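PDB 3CDD: prophage MuSo2, 43 kDa tail protein from Shewanella oneidensis, which probably forms part of the baseplate of a Mu-like phage tail, where it would help assemble the tail structure. Local coordinates for residues Asp124-Pro129 against His156-Arg161. Residues are numbered along the deposited sequence; the frame is centred on the assembly and turned at random.
Sequences DIVCKP and HELLAR
Two helices of the gp44-like second domain, 119-127 and 155-164, pack against each other here through V126, C127, L158 and L159, all four buried. The C-terminal part of the first helix faces the second, with the CA atoms of V126 and L159 8.9 Å apart, the closest such pair between the segments. V126 points at the second helix and splits its two methyls between neighbouring leucines. CG2, set between its own backbone N and carbonyl carbon, meets L159 CD1 at 3.7 Å and lies 4.1 Å from L159 CG; the two side chains run antiparallel where they pass. CG1 reaches more loosely toward L158 CD2, 4.2 Å away, where the side chains meet at a slant. L159 has CG anti to its carbonyl carbon (chi1 -64°), which helps present CD1 to V126 CG2. This CD1 is shared, since the SG of C127 also approaches it, at 4.3 Å. The other L158 methyl, CD1, lies 3.5 Å above one face of the R161 guanidinium, displaced from its centre, within the same helix. R161 also forms salt bridges through NE with E153 and E150, so the charged group is held beside the apolar seam. Around the contact, I107 and F114 touch both V126 and L158, I122 touches both leucines, and L170 of strand 169-172 packs on L159. No hydrogen bond joins the two segments, whose mutual burial is a modest 133 Å². The helices are thus held to each other here by dispersion and the exclusion of water, with V126 and L159 contributing most of the buried surface in a small apolar core completed by neighbouring strands and loops.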
loop_
_atom_site.group_PDB
_atom_site.type_symbol
_atom_site.label_atom_id
_atom_site.label_comp_id
_atom_site.label_asym_id
_atom_site.label_seq_id
_atom_site.Cartn_x
_atom_site.Cartn_y
_atom_site.Cartn_z
ATOM N N ASP A 124 -16.465 -19.476 -25.611
ATOM C CA ASP A 124 -16.070 -19.591 -27.029
ATOM C C ASP A 124 -16.213 -18.250 -27.764
ATOM O O ASP A 124 -15.311 -17.841 -28.514
ATOM C CB ASP A 124 -16.899 -20.670 -27.767
ATOM C CG ASP A 124 -16.495 -22.113 -27.400
ATOM O OD1 ASP A 124 -15.447 -22.328 -26.765
ATOM O OD2 ASP A 124 -17.237 -23.052 -27.764
ATOM N N ILE A 125 -17.341 -17.570 -27.534
ATOM C CA ILE A 125 -17.624 -16.264 -28.151
ATOM C C ILE A 125 -16.636 -15.160 -27.752
ATOM O O ILE A 125 -15.968 -14.582 -28.612
ATOM C CB ILE A 125 -19.088 -15.781 -27.889
ATOM C CG1 ILE A 125 -20.090 -16.675 -28.640
ATOM C CG2 ILE A 125 -19.252 -14.315 -28.353
ATOM C CD1 ILE A 125 -21.532 -16.605 -28.140
ATOM N N VAL A 126 -16.531 -14.877 -26.450
ATOM C CA VAL A 126 -15.699 -13.754 -25.991
ATOM C C VAL A 126 -14.186 -13.963 -26.174
ATOM O O VAL A 126 -13.445 -12.993 -26.234
ATOM C CB VAL A 126 -16.049 -13.300 -24.538
ATOM C CG1 VAL A 126 -17.556 -12.899 -24.447
ATOM C CG2 VAL A 126 -15.686 -14.388 -23.509
ATOM N N CYS A 127 -13.762 -15.228 -26.287
ATOM C CA CYS A 127 -12.342 -15.620 -26.374
ATOM C C CYS A 127 -11.795 -15.593 -27.796
ATOM O O CYS A 127 -10.596 -15.360 -28.002
ATOM C CB CYS A 127 -12.147 -17.031 -25.812
ATOM S SG CYS A 127 -11.981 -17.090 -24.015
ATOM N N LYS A 128 -12.689 -15.840 -28.761
ATOM C CA LYS A 128 -12.334 -16.015 -30.163
ATOM C C LYS A 128 -11.551 -14.848 -30.791
ATOM O O LYS A 128 -10.520 -15.098 -31.395
ATOM C CB LYS A 128 -13.586 -16.355 -31.000
ATOM C CG LYS A 128 -13.327 -16.529 -32.487
ATOM C CD LYS A 128 -14.325 -17.501 -33.088
ATOM C CE LYS A 128 -13.964 -17.841 -34.514
ATOM N NZ LYS A 128 -14.818 -17.086 -35.481
ATOM N N PRO A 129 -12.020 -13.579 -30.647
ATOM C CA PRO A 129 -11.260 -12.489 -31.302
ATOM C C PRO A 129 -9.854 -12.296 -30.697
ATOM O O PRO A 129 -9.007 -11.637 -31.304
ATOM C CB PRO A 129 -12.129 -11.246 -31.054
ATOM C CG PRO A 129 -12.933 -11.575 -29.865
ATOM C CD PRO A 129 -13.196 -13.056 -29.919
ATOM N N HIS A 156 -12.773 -12.037 -18.858
ATOM C CA HIS A 156 -12.558 -12.732 -17.573
ATOM C C HIS A 156 -13.604 -12.444 -16.488
ATOM O O HIS A 156 -14.089 -13.376 -15.834
ATOM C CB HIS A 156 -11.153 -12.509 -16.998
ATOM C CG HIS A 156 -10.917 -13.264 -15.729
ATOM N ND1 HIS A 156 -10.780 -12.641 -14.509
ATOM C CD2 HIS A 156 -10.840 -14.594 -15.487
ATOM C CE1 HIS A 156 -10.599 -13.558 -13.572
ATOM N NE2 HIS A 156 -10.628 -14.750 -14.142
ATOM N N GLU A 157 -13.947 -11.180 -16.269
ATOM C CA GLU A 157 -14.968 -10.847 -15.274
ATOM C C GLU A 157 -16.326 -11.466 -15.584
ATOM O O GLU A 157 -17.040 -11.901 -14.663
ATOM C CB GLU A 157 -15.161 -9.340 -15.158
ATOM C CG GLU A 157 -14.049 -8.622 -14.490
ATOM C CD GLU A 157 -14.173 -7.104 -14.646
ATOM O OE1 GLU A 157 -14.724 -6.625 -15.672
ATOM O OE2 GLU A 157 -13.719 -6.391 -13.720
ATOM N N LEU A 158 -16.698 -11.498 -16.863
ATOM C CA LEU A 158 -17.952 -12.137 -17.250
ATOM C C LEU A 158 -17.910 -13.641 -17.015
ATOM O O LEU A 158 -18.816 -14.209 -16.404
ATOM C CB LEU A 158 -18.303 -11.862 -18.706
ATOM C CG LEU A 158 -19.456 -12.698 -19.257
ATOM C CD1 LEU A 158 -20.760 -12.271 -18.600
ATOM C CD2 LEU A 158 -19.544 -12.584 -20.780
ATOM N N LEU A 159 -16.852 -14.281 -17.493
ATOM C CA LEU A 159 -16.736 -15.729 -17.388
ATOM C C LEU A 159 -16.636 -16.160 -15.943
ATOM O O LEU A 159 -17.206 -17.183 -15.562
ATOM C CB LEU A 159 -15.568 -16.252 -18.236
ATOM C CG LEU A 159 -15.786 -15.997 -19.744
ATOM C CD1 LEU A 159 -14.570 -16.369 -20.618
ATOM C CD2 LEU A 159 -17.071 -16.695 -20.255
ATOM N N ALA A 160 -15.940 -15.368 -15.129
ATOM C CA ALA A 160 -15.754 -15.696 -13.721
ATOM C C ALA A 160 -17.084 -15.624 -12.956
ATOM O O ALA A 160 -17.382 -16.518 -12.165
ATOM C CB ALA A 160 -14.669 -14.797 -13.075
ATOM N N ARG A 161 -17.897 -14.599 -13.209
ATOM C CA ARG A 161 -19.212 -14.538 -12.552
ATOM C C ARG A 161 -20.161 -15.680 -12.975
ATOM O O ARG A 161 -20.820 -16.298 -12.135
ATOM C CB ARG A 161 -19.874 -13.154 -12.626
ATOM C CG ARG A 161 -20.121 -12.544 -14.006
ATOM C CD ARG A 161 -21.008 -11.293 -13.825
ATOM N NE ARG A 161 -21.301 -10.529 -15.044
ATOM C CZ ARG A 161 -22.406 -10.667 -15.777
ATOM N NH1 ARG A 161 -23.333 -11.565 -15.443
ATOM N NH2 ARG A 161 -22.597 -9.903 -16.852
#